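Side-chain contacts in IPT/TIG domain-containing protein BACOVA_02650 (Bacteroides ovatus, PDB 5E7H), which binds polysaccharide at the cell surface and probably captures xyloglucan there before its transport into the periplasm for degradation: residues A[112-117]-A[249-254]; A[91-96]-A[104-109]; A[82-87]-A[117-122]; A[12-17]-A[205-210]. All blocks are in the same frame, centred on the assembly; numbering follows the deposited sequence.

Contact 1 (A[112-117]-A[249-254]); sequences SSAPYV and EVYFDN. With NA (sodium ion), chain I; FMT (formic acid), chain C.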
loop_
_atom_site.group_PDB
_atom_site.type_symbol
_atom_site.label_atom_id
_atom_site.label_comp_id
_atom_site.label_asym_id
_atom_site.label_seq_id
_atom_site.Cartn_x
_atom_site.Cartn_y
_atom_site.Cartn_z
ATOM N N SER A 112 4.909 -16.657 12.054
ATOM C CA SER A 112 4.318 -17.996 12.169
ATOM C C SER A 112 2.868 -18.000 11.695
ATOM O O SER A 112 2.394 -18.988 11.143
ATOM C CB SER A 112 4.408 -18.527 13.622
ATOM O OG SER A 112 3.887 -19.828 13.706
ATOM N N SER A 113 2.158 -16.906 11.908
ATOM C CA SER A 113 0.785 -16.801 11.430
ATOM C C SER A 113 0.608 -15.566 10.578
ATOM O O SER A 113 1.392 -14.616 10.654
ATOM C CB SER A 113 -0.199 -16.758 12.596
ATOM O OG SER A 113 0.054 -15.640 13.408
ATOM N N ALA A 114 -0.437 -15.561 9.759
ATOM C CA ALA A 114 -0.689 -14.424 8.893
ATOM C C ALA A 114 -0.782 -13.110 9.689
ATOM O O ALA A 114 -1.358 -13.081 10.798
ATOM C CB ALA A 114 -1.969 -14.654 8.115
ATOM N N PRO A 115 -0.223 -12.014 9.139
ATOM C CA PRO A 115 0.325 -11.843 7.785
ATOM C C PRO A 115 1.830 -12.166 7.652
ATOM O O PRO A 115 2.434 -11.780 6.648
ATOM C CB PRO A 115 0.053 -10.375 7.514
ATOM C CG PRO A 115 0.253 -9.734 8.872
ATOM C CD PRO A 115 -0.320 -10.720 9.847
ATOM N N TYR A 116 2.356 -12.863 8.650
ATOM C CA TYR A 116 3.706 -13.473 8.681
ATOM C C TYR A 116 4.812 -12.450 8.870
ATOM O O TYR A 116 5.658 -12.655 9.753
ATOM C CB TYR A 116 3.974 -14.338 7.433
ATOM C CG TYR A 116 2.952 -15.424 7.240
ATOM C CD1 TYR A 116 2.866 -16.491 8.132
ATOM C CD2 TYR A 116 2.069 -15.372 6.178
ATOM C CE1 TYR A 116 1.913 -17.484 7.950
ATOM C CE2 TYR A 116 1.115 -16.351 5.995
ATOM C CZ TYR A 116 1.046 -17.397 6.883
ATOM O OH TYR A 116 0.086 -18.372 6.688
ATOM N N VAL A 117 4.826 -11.385 8.062
ATOM C CA VAL A 117 5.734 -10.261 8.230
ATOM C C VAL A 117 4.921 -8.970 8.326
ATOM O O VAL A 117 3.782 -8.906 7.856
ATOM C CB VAL A 117 6.762 -10.172 7.074
ATOM C CG1 VAL A 117 7.717 -11.358 7.144
ATOM C CG2 VAL A 117 6.094 -10.123 5.720
ATOM N N GLU A 249 -9.944 -12.401 6.748
ATOM C CA GLU A 249 -8.758 -12.046 7.517
ATOM C C GLU A 249 -7.940 -11.108 6.652
ATOM O O GLU A 249 -7.285 -11.551 5.697
ATOM C CB GLU A 249 -7.972 -13.292 7.930
ATOM C CG GLU A 249 -6.784 -12.980 8.792
ATOM C CD GLU A 249 -5.989 -14.203 9.205
ATOM O OE1 GLU A 249 -6.346 -15.347 8.816
ATOM O OE2 GLU A 249 -5.005 -14.005 9.937
ATOM N N VAL A 250 -8.023 -9.814 6.957
ATOM C CA VAL A 250 -7.433 -8.772 6.113
ATOM C C VAL A 250 -6.628 -7.832 6.985
ATOM O O VAL A 250 -7.102 -7.402 8.042
ATOM C CB VAL A 250 -8.510 -7.986 5.349
ATOM C CG1 VAL A 250 -7.886 -6.950 4.416
ATOM C CG2 VAL A 250 -9.405 -8.950 4.565
ATOM N N TYR A 251 -5.406 -7.516 6.556
ATOM C CA TYR A 251 -4.543 -6.582 7.288
ATOM C C TYR A 251 -4.191 -5.405 6.402
ATOM O O TYR A 251 -4.105 -5.556 5.181
ATOM C CB TYR A 251 -3.242 -7.266 7.778
ATOM C CG TYR A 251 -3.537 -8.465 8.659
ATOM C CD1 TYR A 251 -3.812 -8.308 10.008
ATOM C CD2 TYR A 251 -3.637 -9.737 8.116
ATOM C CE1 TYR A 251 -4.145 -9.388 10.799
ATOM C CE2 TYR A 251 -3.960 -10.826 8.902
ATOM C CZ TYR A 251 -4.225 -10.641 10.245
ATOM O OH TYR A 251 -4.571 -11.695 11.064
ATOM N N PHE A 252 -4.001 -4.247 7.034
ATOM C CA PHE A 252 -3.654 -2.991 6.349
ATOM C C PHE A 252 -2.493 -2.289 7.030
ATOM O O PHE A 252 -2.380 -2.315 8.253
ATOM C CB PHE A 252 -4.830 -1.996 6.350
ATOM C CG PHE A 252 -6.118 -2.495 5.750
ATOM C CD1 PHE A 252 -7.005 -3.270 6.483
ATOM C CD2 PHE A 252 -6.466 -2.142 4.465
ATOM C CE1 PHE A 252 -8.196 -3.703 5.911
ATOM C CE2 PHE A 252 -7.660 -2.569 3.911
ATOM C CZ PHE A 252 -8.519 -3.343 4.649
ATOM N N ASP A 253 -1.648 -1.611 6.254
ATOM C CA ASP A 253 -0.613 -0.759 6.858
ATOM C C ASP A 253 -0.172 0.329 5.889
ATOM O O ASP A 253 -0.407 0.256 4.682
ATOM C CB ASP A 253 0.591 -1.604 7.280
ATOM C CG ASP A 253 1.395 -1.005 8.408
ATOM O OD1 ASP A 253 1.115 0.094 8.911
ATOM O OD2 ASP A 253 2.370 -1.679 8.825
ATOM N N ASN A 254 0.480 1.340 6.450
ATOM C CA ASN A 254 1.208 2.367 5.682
ATOM C C ASN A 254 0.343 3.056 4.638
ATOM O O ASN A 254 0.700 3.192 3.466
ATOM C CB ASN A 254 2.458 1.772 5.044
ATOM C CG ASN A 254 3.546 1.575 6.054
ATOM O OD1 ASN A 254 3.727 2.400 6.958
ATOM N ND2 ASN A 254 4.279 0.488 5.923
HETATM NA NA NA I . 3.042 -0.195 10.699
HETATM C C FMT C . -2.043 -18.896 9.991
HETATM O O1 FMT C . -1.392 -19.689 9.265
HETATM O O2 FMT C . -2.226 -17.716 9.596
HETATM O O HOH W 1 -3.247 -15.018 11.713
HETATM O O HOH W 2 4.823 0.829 9.072
#
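Pro115 lies over one face of the Tyr251 ring in a CH-pi contact. Its CD stands 3.8 Å from the centroid of the Tyr251 ring, above the centre and 11° off the normal. The two side chains cross at about a right angle. Tyr251 has CG beside the backbone N (chi1 -57°), which lays its ring under the proline. Ala114 adds a looser apolar touch, with its CB 4.4 Å from Tyr251 CE2.

The contact sets a loop between two strands of the xyloglucan-binding domain against its long strand 246-259. Further along that strand, Asp253 holds a sodium ion with both carboxylate oxygens, OD2 at 2.5 Å from the metal.

The polar contacts gather at the rim. Tyr251 OH donates to the anti lone pair of Glu249 OE2 at 2.6 Å, and that oxygen lies in the plane of the ring. One water donates to both Glu249 OE2 (2.7 Å) and Ala114 O (2.9 Å), so it bridges strand and loop. An alanine in place of Tyr251 would probably leave Pro115 without the face it rests on and Glu249 without its hydroxyl partner. Ala114 N donates almost straight to O2 of a formic acid molecule, probably from the crystallisation liquor, 2.8 Å away.

Contact 2 (A[91-96]-A[104-109]); sequences LNYDGI and CSFVVA. With NA (sodium ion), chain I; FMT (formic acid), chain F.
Tyr93 and Phe106 mark the closest backbone approach, with their CA atoms 8.4 Å apart. Segment 104-109 is mostly extended strand. Segment 91-96 curls back on itself, and Asn92 N donates to Ile96 O at 2.9 Å. Tyr93 takes positive phi (63°) inside this loop.

The loop is held from within by an Asx turn. Asn92 OD1 accepts from Asp94 N at 2.8 Å and from Ile96 N at 3.0 Å, and the two donors come from opposite faces of the amide. Asn92 O meanwhile binds the sodium ion. An alanine at Asn92 would probably leave the N-H groups of Asp94 and Ile96 without this acceptor and let the metal-binding loop move.

Across the contact, Phe106 puts one corner, CE1, over the centre of the Tyr93 ring. Phe106 CE1 is 3.4 Å from Tyr93 CD1. The ring planes are inclined at 55° and the side chains cross at about a right angle. Leu91 CD1 lies toward the rim of the opposite face, so both faces of Tyr93 are touched.

Tyr93 OH bonds to Ser141 and Ser139 on strand 133-142. Phe106 meets His99 of strand 98-101 edge-to-face, and its own strand pairs with strand 121-126.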
loop_
_atom_site.group_PDB
_atom_site.type_symbol
_atom_site.label_atom_id
_atom_site.label_comp_id
_atom_site.label_asym_id
_atom_site.label_seq_id
_atom_site.Cartn_x
_atom_site.Cartn_y
_atom_site.Cartn_z
ATOM N N LEU A 91 -0.727 7.257 7.958
ATOM C CA LEU A 91 -1.226 6.396 9.032
ATOM C C LEU A 91 -0.471 5.070 9.012
ATOM O O LEU A 91 -0.585 4.326 8.040
ATOM C CB LEU A 91 -2.738 6.158 8.900
ATOM C CG LEU A 91 -3.371 5.251 9.955
ATOM C CD1 LEU A 91 -3.270 5.812 11.334
ATOM C CD2 LEU A 91 -4.821 5.039 9.587
ATOM N N ASN A 92 0.277 4.781 10.076
ATOM C CA ASN A 92 0.933 3.463 10.189
ATOM C C ASN A 92 0.750 2.778 11.544
ATOM O O ASN A 92 1.265 1.677 11.721
ATOM C CB ASN A 92 2.435 3.574 9.858
ATOM C CG ASN A 92 3.211 4.401 10.850
ATOM O OD1 ASN A 92 2.757 4.711 11.945
ATOM N ND2 ASN A 92 4.449 4.723 10.483
ATOM N N TYR A 93 0.015 3.412 12.451
ATOM C CA TYR A 93 -0.295 2.853 13.779
ATOM C C TYR A 93 0.966 2.634 14.622
ATOM O O TYR A 93 0.939 1.907 15.640
ATOM C CB TYR A 93 -1.090 1.556 13.622
ATOM C CG TYR A 93 -2.439 1.777 12.958
ATOM C CD1 TYR A 93 -3.454 2.453 13.632
ATOM C CD2 TYR A 93 -2.696 1.294 11.700
ATOM C CE1 TYR A 93 -4.698 2.661 13.050
ATOM C CE2 TYR A 93 -3.942 1.518 11.082
ATOM C CZ TYR A 93 -4.939 2.182 11.779
ATOM O OH TYR A 93 -6.186 2.370 11.200
ATOM N N ASP A 94 2.056 3.287 14.233
ATOM C CA ASP A 94 3.318 3.258 14.990
ATOM C C ASP A 94 3.951 4.622 15.091
ATOM O O ASP A 94 5.141 4.793 14.844
ATOM C CB ASP A 94 4.318 2.345 14.345
ATOM C CG ASP A 94 4.066 0.892 14.671
ATOM O OD1 ASP A 94 3.681 0.569 15.821
ATOM O OD2 ASP A 94 4.263 0.140 13.754
ATOM N N GLY A 95 3.172 5.593 15.485
ATOM C CA GLY A 95 3.724 6.931 15.574
ATOM C C GLY A 95 3.362 7.875 14.446
ATOM O O GLY A 95 3.557 9.070 14.623
ATOM N N ILE A 96 2.856 7.381 13.315
ATOM C CA ILE A 96 2.195 8.289 12.371
ATOM C C ILE A 96 0.696 7.995 12.384
ATOM O O ILE A 96 0.248 6.928 11.974
ATOM C CB ILE A 96 2.732 8.169 10.939
ATOM C CG1 ILE A 96 4.238 8.431 10.917
ATOM C CG2 ILE A 96 2.001 9.146 10.009
ATOM C CD1 ILE A 96 4.879 8.200 9.574
ATOM N N CYS A 104 -11.883 -3.775 15.960
ATOM C CA CYS A 104 -10.842 -4.259 15.049
ATOM C C CYS A 104 -9.697 -4.785 15.904
ATOM O O CYS A 104 -9.798 -4.831 17.127
ATOM C CB CYS A 104 -10.381 -3.160 14.098
ATOM S SG CYS A 104 -9.574 -1.747 14.932
ATOM N N SER A 105 -8.618 -5.206 15.261
ATOM C CA SER A 105 -7.449 -5.652 15.988
ATOM C C SER A 105 -6.215 -4.953 15.446
ATOM O O SER A 105 -6.263 -4.321 14.398
ATOM C CB SER A 105 -7.300 -7.170 15.880
ATOM O OG SER A 105 -7.194 -7.562 14.531
ATOM N N PHE A 106 -5.136 -5.044 16.218
ATOM C CA PHE A 106 -3.831 -4.538 15.830
ATOM C C PHE A 106 -2.826 -5.634 16.115
ATOM O O PHE A 106 -2.849 -6.255 17.189
ATOM C CB PHE A 106 -3.524 -3.246 16.576
ATOM C CG PHE A 106 -4.390 -2.137 16.114
ATOM C CD1 PHE A 106 -4.118 -1.513 14.917
ATOM C CD2 PHE A 106 -5.534 -1.809 16.798
ATOM C CE1 PHE A 106 -4.950 -0.543 14.421
ATOM C CE2 PHE A 106 -6.368 -0.819 16.310
ATOM C CZ PHE A 106 -6.067 -0.185 15.122
ATOM N N VAL A 107 -1.984 -5.917 15.132
ATOM C CA VAL A 107 -1.048 -7.040 15.258
ATOM C C VAL A 107 0.347 -6.625 14.818
ATOM O O VAL A 107 0.508 -5.777 13.934
ATOM C CB VAL A 107 -1.512 -8.259 14.421
ATOM C CG1 VAL A 107 -2.920 -8.700 14.832
ATOM C CG2 VAL A 107 -1.481 -7.973 12.978
ATOM N N VAL A 108 1.346 -7.226 15.457
ATOM C CA VAL A 108 2.730 -7.211 14.982
ATOM C C VAL A 108 3.000 -8.628 14.526
ATOM O O VAL A 108 2.901 -9.565 15.320
ATOM C CB VAL A 108 3.710 -6.777 16.084
ATOM C CG1 VAL A 108 5.168 -6.913 15.635
ATOM C CG2 VAL A 108 3.423 -5.341 16.522
ATOM N N ALA A 109 3.295 -8.805 13.246
ATOM C CA ALA A 109 3.403 -10.150 12.699
ATOM C C ALA A 109 4.579 -10.892 13.332
ATOM O O ALA A 109 5.605 -10.287 13.646
ATOM C CB ALA A 109 3.541 -10.104 11.204
HETATM NA NA NA I . 3.042 -0.195 10.699
HETATM C C FMT F . 7.614 5.157 11.904
HETATM O O1 FMT F . 7.914 3.930 11.861
HETATM O O2 FMT F . 6.630 5.540 12.592
HETATM O O HOH W 2 4.823 0.829 9.072
#

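Contact 3 (A[82-87]-A[117-122]); sequences IFYPLE and VSNGTC. With NA (sodium ion), chain I.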
loop_
_atom_site.group_PDB
_atom_site.type_symbol
_atom_site.label_atom_id
_atom_site.label_comp_id
_atom_site.label_asym_id
_atom_site.label_seq_id
_atom_site.Cartn_x
_atom_site.Cartn_y
_atom_site.Cartn_z
ATOM N N ILE A 82 9.166 7.232 -6.391
ATOM C CA ILE A 82 9.935 7.283 -5.161
ATOM C C ILE A 82 9.642 6.029 -4.350
ATOM O O ILE A 82 8.483 5.732 -4.029
ATOM C CB ILE A 82 9.623 8.549 -4.352
ATOM C CG1 ILE A 82 10.128 9.753 -5.151
ATOM C CG2 ILE A 82 10.263 8.495 -2.990
ATOM C CD1 ILE A 82 9.865 11.105 -4.501
ATOM N N PHE A 83 10.707 5.284 -4.059
ATOM C CA PHE A 83 10.671 4.066 -3.242
ATOM C C PHE A 83 10.809 4.404 -1.756
ATOM O O PHE A 83 11.649 5.219 -1.378
ATOM C CB PHE A 83 11.799 3.112 -3.686
ATOM C CG PHE A 83 11.656 1.711 -3.140
ATOM C CD1 PHE A 83 10.616 0.902 -3.555
ATOM C CD2 PHE A 83 12.573 1.222 -2.221
ATOM C CE1 PHE A 83 10.475 -0.388 -3.037
ATOM C CE2 PHE A 83 12.452 -0.067 -1.713
ATOM C CZ PHE A 83 11.402 -0.860 -2.120
ATOM N N TYR A 84 9.952 3.794 -0.928
ATOM C CA TYR A 84 9.863 4.056 0.516
ATOM C C TYR A 84 9.645 5.554 0.774
ATOM O O TYR A 84 10.460 6.238 1.409
ATOM C CB TYR A 84 11.076 3.490 1.286
ATOM C CG TYR A 84 10.718 2.183 1.993
ATOM C CD1 TYR A 84 10.601 2.127 3.379
ATOM C CD2 TYR A 84 10.438 1.023 1.273
ATOM C CE1 TYR A 84 10.245 0.946 4.020
ATOM C CE2 TYR A 84 10.103 -0.157 1.912
ATOM C CZ TYR A 84 9.999 -0.180 3.278
ATOM O OH TYR A 84 9.626 -1.347 3.927
ATOM N N PRO A 85 8.514 6.066 0.260
ATOM C CA PRO A 85 8.160 7.477 0.461
ATOM C C PRO A 85 7.658 7.701 1.882
ATOM O O PRO A 85 6.467 7.914 2.130
ATOM C CB PRO A 85 7.064 7.709 -0.576
ATOM C CG PRO A 85 6.380 6.426 -0.670
ATOM C CD PRO A 85 7.506 5.388 -0.572
ATOM N N LEU A 86 8.585 7.631 2.828
ATOM C CA LEU A 86 8.248 7.698 4.250
ATOM C C LEU A 86 7.485 8.977 4.604
ATOM O O LEU A 86 6.600 8.952 5.467
ATOM C CB LEU A 86 9.527 7.577 5.084
ATOM C CG LEU A 86 10.141 6.182 4.965
ATOM C CD1 LEU A 86 11.620 6.279 5.356
ATOM C CD2 LEU A 86 9.402 5.153 5.818
ATOM N N GLU A 87 7.781 10.059 3.884
ATOM C CA GLU A 87 7.227 11.363 4.179
ATOM C C GLU A 87 5.776 11.503 3.721
ATOM O O GLU A 87 5.104 12.475 4.062
ATOM C CB GLU A 87 8.090 12.444 3.503
ATOM C CG GLU A 87 9.635 12.291 3.705
ATOM C CD GLU A 87 10.338 11.433 2.647
ATOM O OE1 GLU A 87 9.681 10.644 1.947
ATOM O OE2 GLU A 87 11.580 11.551 2.516
ATOM N N VAL A 117 4.826 -11.385 8.062
ATOM C CA VAL A 117 5.734 -10.261 8.230
ATOM C C VAL A 117 4.921 -8.970 8.326
ATOM O O VAL A 117 3.782 -8.906 7.856
ATOM C CB VAL A 117 6.762 -10.172 7.074
ATOM C CG1 VAL A 117 7.717 -11.358 7.144
ATOM C CG2 VAL A 117 6.094 -10.123 5.720
ATOM N N SER A 118 5.488 -7.967 8.992
ATOM C CA SER A 118 4.888 -6.638 9.026
ATOM C C SER A 118 5.957 -5.625 9.342
ATOM O O SER A 118 6.983 -5.946 9.934
ATOM C CB SER A 118 3.754 -6.552 10.060
ATOM O OG SER A 118 4.232 -6.652 11.376
ATOM N N ASN A 119 5.695 -4.386 8.929
ATOM C CA ASN A 119 6.509 -3.261 9.341
ATOM C C ASN A 119 5.855 -2.732 10.614
ATOM O O ASN A 119 4.986 -1.857 10.563
ATOM C CB ASN A 119 6.566 -2.192 8.246
ATOM C CG ASN A 119 7.540 -2.525 7.111
ATOM O OD1 ASN A 119 8.113 -3.619 7.021
ATOM N ND2 ASN A 119 7.760 -1.536 6.246
ATOM N N GLY A 120 6.213 -3.318 11.751
ATOM C CA GLY A 120 5.585 -2.961 13.007
ATOM C C GLY A 120 4.122 -3.336 13.054
ATOM O O GLY A 120 3.722 -4.399 12.604
ATOM N N THR A 121 3.333 -2.454 13.649
ATOM C CA THR A 121 1.913 -2.694 13.874
ATOM C C THR A 121 1.085 -2.495 12.617
ATOM O O THR A 121 1.251 -1.515 11.913
ATOM C CB THR A 121 1.402 -1.753 14.944
ATOM O OG1 THR A 121 2.207 -1.894 16.114
ATOM C CG2 THR A 121 -0.046 -2.067 15.298
ATOM N N CYS A 122 0.151 -3.404 12.355
ATOM C CA CYS A 122 -0.805 -3.239 11.271
ATOM C C CYS A 122 -2.221 -3.415 11.803
ATOM O O CYS A 122 -2.435 -3.997 12.871
ATOM C CB CYS A 122 -0.530 -4.201 10.112
ATOM S SG CYS A 122 -0.631 -5.950 10.480
HETATM NA NA NA I . 3.042 -0.195 10.699
HETATM O O HOH W 2 4.823 0.829 9.072
#
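The Tyr84 ring and the Asn119 amide come from opposite directions and meet at the phenol oxygen, with their planes 47° apart. Asn119 ND2 donates to Tyr84 OH at 3.0 Å. The bond is nearly straight (163°), and the hydroxyl oxygen lies almost in the amide plane. Tyr84 CD2 lies over one face of the neighbouring Phe83 ring, toward its rim, 3.7 Å above the plane.

Both polar ends have second partners. Tyr84 OH also bonds to Pro13 O, so the hydroxyl links the Asn119 side chain to the backbone carbonyl of Pro13. Asn119 OD1 accepts from Val15 N. The amide is thus held at both its nitrogen and its oxygen, which fixes its rotation.

The backbone of Asn119 has a different task. Its carbonyl O binds the sodium ion at 2.6 Å, and Thr121 O does so at 2.5 Å. Asn92 O, both carboxylate oxygens of Asp253 and a water complete the site. Ser118 OG donates to Gly120 O at 2.6 Å, in the carbonyl plane. This is consistent with holding the bend that presents Asn119 O and Thr121 O to the sodium. In the other segment, Pro85 is the centre of an inverse gamma turn, in which Leu86 N donates to Tyr84 O at 2.7 Å.

Segment 82-87 carries the chain from strand 75-78 of the IPT/TIG sandwich to strand 89-91 of the xyloglucan-binding domain. Segment 117-122 leads into strand 121-126, which runs between strands 105-108 and 246-259 in the same sheet as strand 89-91.

Contact 4 (A[12-17]-A[205-210]); sequences MPVVGS and GKWMQC
The interface between the IPT/TIG domain and the xyloglucan-binding domain is built here from Val14, in a type II beta turn, and Trp207 of segment 205-210. Val14 CG2 sits over the five-membered ring of the indole in a CH-pi contact. It is 3.7 Å from the centroid of that Trp207 ring and only 3° off its normal. The nearest ring atom to Val14 CG2 is Trp207 CD2, at 3.8 Å. Val14 has CG1 anti to the backbone N (chi1 175°), which leaves CG2 as the methyl facing the indole.

The turn behind the methyl is well tied. Val14 O accepts from Ser17 N at 3.0 Å, the bond that closes the turn. It also accepts from Ser17 OG at 2.7 Å, on a lone pair in the carbonyl plane. Gly16 supplies the positive phi (97°) of the third turn position.

The indole is held too. Trp207 NE1 donates to Val117 O, and the ring meets Phe167 edge-to-face. Further along segment 205-210, the Gln209 side chain reaches toward the backbone beside Met12. Its OE1 accepts from Thr11 N and Arg256, while NE2 bonds to Ser197.

Segment 12-17 lies in the loop between strands 4-8 and 18-24 of the IPT/TIG domain. Strand 207-213 pairs with strand 160-168, whose other neighbour is strand 246-259, from which Tyr251 touches Trp207.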
loop_
_atom_site.group_PDB
_atom_site.type_symbol
_atom_site.label_atom_id
_atom_site.label_comp_id
_atom_site.label_asym_id
_atom_site.label_seq_id
_atom_site.Cartn_x
_atom_site.Cartn_y
_atom_site.Cartn_z
ATOM N N MET A 12 6.301 0.628 -1.011
ATOM C CA MET A 12 6.668 0.425 0.391
ATOM C C MET A 12 6.428 -1.027 0.777
ATOM O O MET A 12 5.639 -1.329 1.673
ATOM C CB MET A 12 5.906 1.382 1.309
ATOM C CG MET A 12 6.551 1.491 2.692
ATOM S SD MET A 12 5.904 2.862 3.685
ATOM C CE MET A 12 6.775 4.204 2.928
ATOM N N PRO A 13 7.135 -1.929 0.099
ATOM C CA PRO A 13 6.985 -3.352 0.421
ATOM C C PRO A 13 7.433 -3.639 1.834
ATOM O O PRO A 13 8.415 -3.084 2.321
ATOM C CB PRO A 13 7.870 -4.047 -0.610
ATOM C CG PRO A 13 8.835 -3.013 -1.072
ATOM C CD PRO A 13 8.121 -1.697 -0.965
ATOM N N VAL A 14 6.703 -4.537 2.491
ATOM C CA VAL A 14 7.064 -4.976 3.834
ATOM C C VAL A 14 8.431 -5.662 3.847
ATOM O O VAL A 14 8.774 -6.454 2.947
ATOM C CB VAL A 14 5.959 -5.927 4.384
ATOM C CG1 VAL A 14 6.351 -6.526 5.744
ATOM C CG2 VAL A 14 4.645 -5.183 4.499
ATOM N N VAL A 15 9.240 -5.377 4.870
ATOM C CA VAL A 15 10.515 -6.048 5.013
ATOM C C VAL A 15 10.299 -7.567 5.156
ATOM O O VAL A 15 9.490 -8.016 5.971
ATOM C CB VAL A 15 11.306 -5.531 6.225
ATOM C CG1 VAL A 15 12.594 -6.249 6.389
ATOM C CG2 VAL A 15 11.553 -4.018 6.079
ATOM N N GLY A 16 10.990 -8.343 4.336
ATOM C CA GLY A 16 10.827 -9.786 4.350
ATOM C C GLY A 16 9.875 -10.289 3.290
ATOM O O GLY A 16 9.661 -11.493 3.181
ATOM N N SER A 17 9.291 -9.377 2.525
ATOM C CA SER A 17 8.385 -9.743 1.440
ATOM C C SER A 17 9.074 -9.561 0.093
ATOM O O SER A 17 10.164 -8.983 -0.001
ATOM C CB SER A 17 7.101 -8.928 1.504
ATOM O OG SER A 17 7.307 -7.600 1.023
ATOM N N GLY A 205 -2.475 -14.464 0.633
ATOM C CA GLY A 205 -1.384 -15.115 1.329
ATOM C C GLY A 205 -0.092 -14.351 1.279
ATOM O O GLY A 205 0.956 -14.904 1.656
ATOM N N LYS A 206 -0.149 -13.118 0.788
ATOM C CA LYS A 206 1.019 -12.253 0.720
ATOM C C LYS A 206 0.567 -10.815 0.696
ATOM O O LYS A 206 -0.599 -10.531 0.416
ATOM C CB LYS A 206 1.856 -12.572 -0.521
ATOM C CG LYS A 206 1.138 -12.336 -1.834
ATOM C CD LYS A 206 1.976 -12.852 -2.999
ATOM C CE LYS A 206 1.242 -12.738 -4.307
ATOM N NZ LYS A 206 2.088 -13.209 -5.444
ATOM N N TRP A 207 1.468 -9.901 1.039
ATOM C CA TRP A 207 1.169 -8.486 0.968
ATOM C C TRP A 207 1.093 -7.990 -0.469
ATOM O O TRP A 207 1.838 -8.461 -1.345
ATOM C CB TRP A 207 2.223 -7.685 1.708
ATOM C CG TRP A 207 2.166 -7.777 3.214
ATOM C CD1 TRP A 207 2.911 -8.598 4.009
ATOM C CD2 TRP A 207 1.347 -6.998 4.100
ATOM N NE1 TRP A 207 2.595 -8.393 5.327
ATOM C CE2 TRP A 207 1.639 -7.418 5.412
ATOM C CE3 TRP A 207 0.382 -6.001 3.909
ATOM C CZ2 TRP A 207 1.027 -6.871 6.518
ATOM C CZ3 TRP A 207 -0.241 -5.449 5.022
ATOM C CH2 TRP A 207 0.091 -5.886 6.313
ATOM N N MET A 208 0.183 -7.050 -0.704
ATOM C CA MET A 208 0.112 -6.337 -1.974
ATOM C C MET A 208 -0.032 -4.853 -1.713
ATOM O O MET A 208 -0.501 -4.435 -0.633
ATOM C CB MET A 208 -1.062 -6.829 -2.823
ATOM C CG MET A 208 -2.374 -6.792 -2.118
ATOM S SD MET A 208 -3.737 -7.292 -3.209
ATOM C CE MET A 208 -5.060 -7.398 -2.008
ATOM N N GLN A 209 0.382 -4.061 -2.693
ATOM C CA GLN A 209 0.068 -2.651 -2.687
ATOM C C GLN A 209 -1.278 -2.449 -3.358
ATOM O O GLN A 209 -1.506 -2.931 -4.468
ATOM C CB GLN A 209 1.135 -1.849 -3.408
ATOM C CG GLN A 209 0.776 -0.374 -3.541
ATOM C CD GLN A 209 1.885 0.403 -4.240
ATOM O OE1 GLN A 209 2.755 0.998 -3.602
ATOM N NE2 GLN A 209 1.887 0.338 -5.550
ATOM N N CYS A 210 -2.160 -1.721 -2.684
ATOM C CA CYS A 210 -3.430 -1.285 -3.238
ATOM C C CYS A 210 -3.363 0.215 -3.486
ATOM O O CYS A 210 -2.737 0.937 -2.711
ATOM C CB CYS A 210 -4.583 -1.579 -2.286
ATOM S SG CYS A 210 -4.778 -3.327 -1.878
#

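This chain holds an IPT/TIG domain and the xyloglucan-binding domain of a longer protein. All four contacts reach one sheet of the latter, with centres 9 to 15 Å apart. Contacts 1, 2 and 3 share a sodium ion and one water. Strands 105-108, 121-126 and 246-259 are neighbours in that sheet. Contact 4 lies 9 Å from contacts 1 and 3. Along the chain, contact 2 closes before contact 1 opens and is nested inside contact 3, itself nested inside contact 4. Contact 1 crosses both 3 and 4. Through Asn119 with Tyr84 and Val15, and Val14 with Trp207, contacts 3 and 4 join the IPT/TIG side to the metal-binding loop and sheet, which probably limits movement.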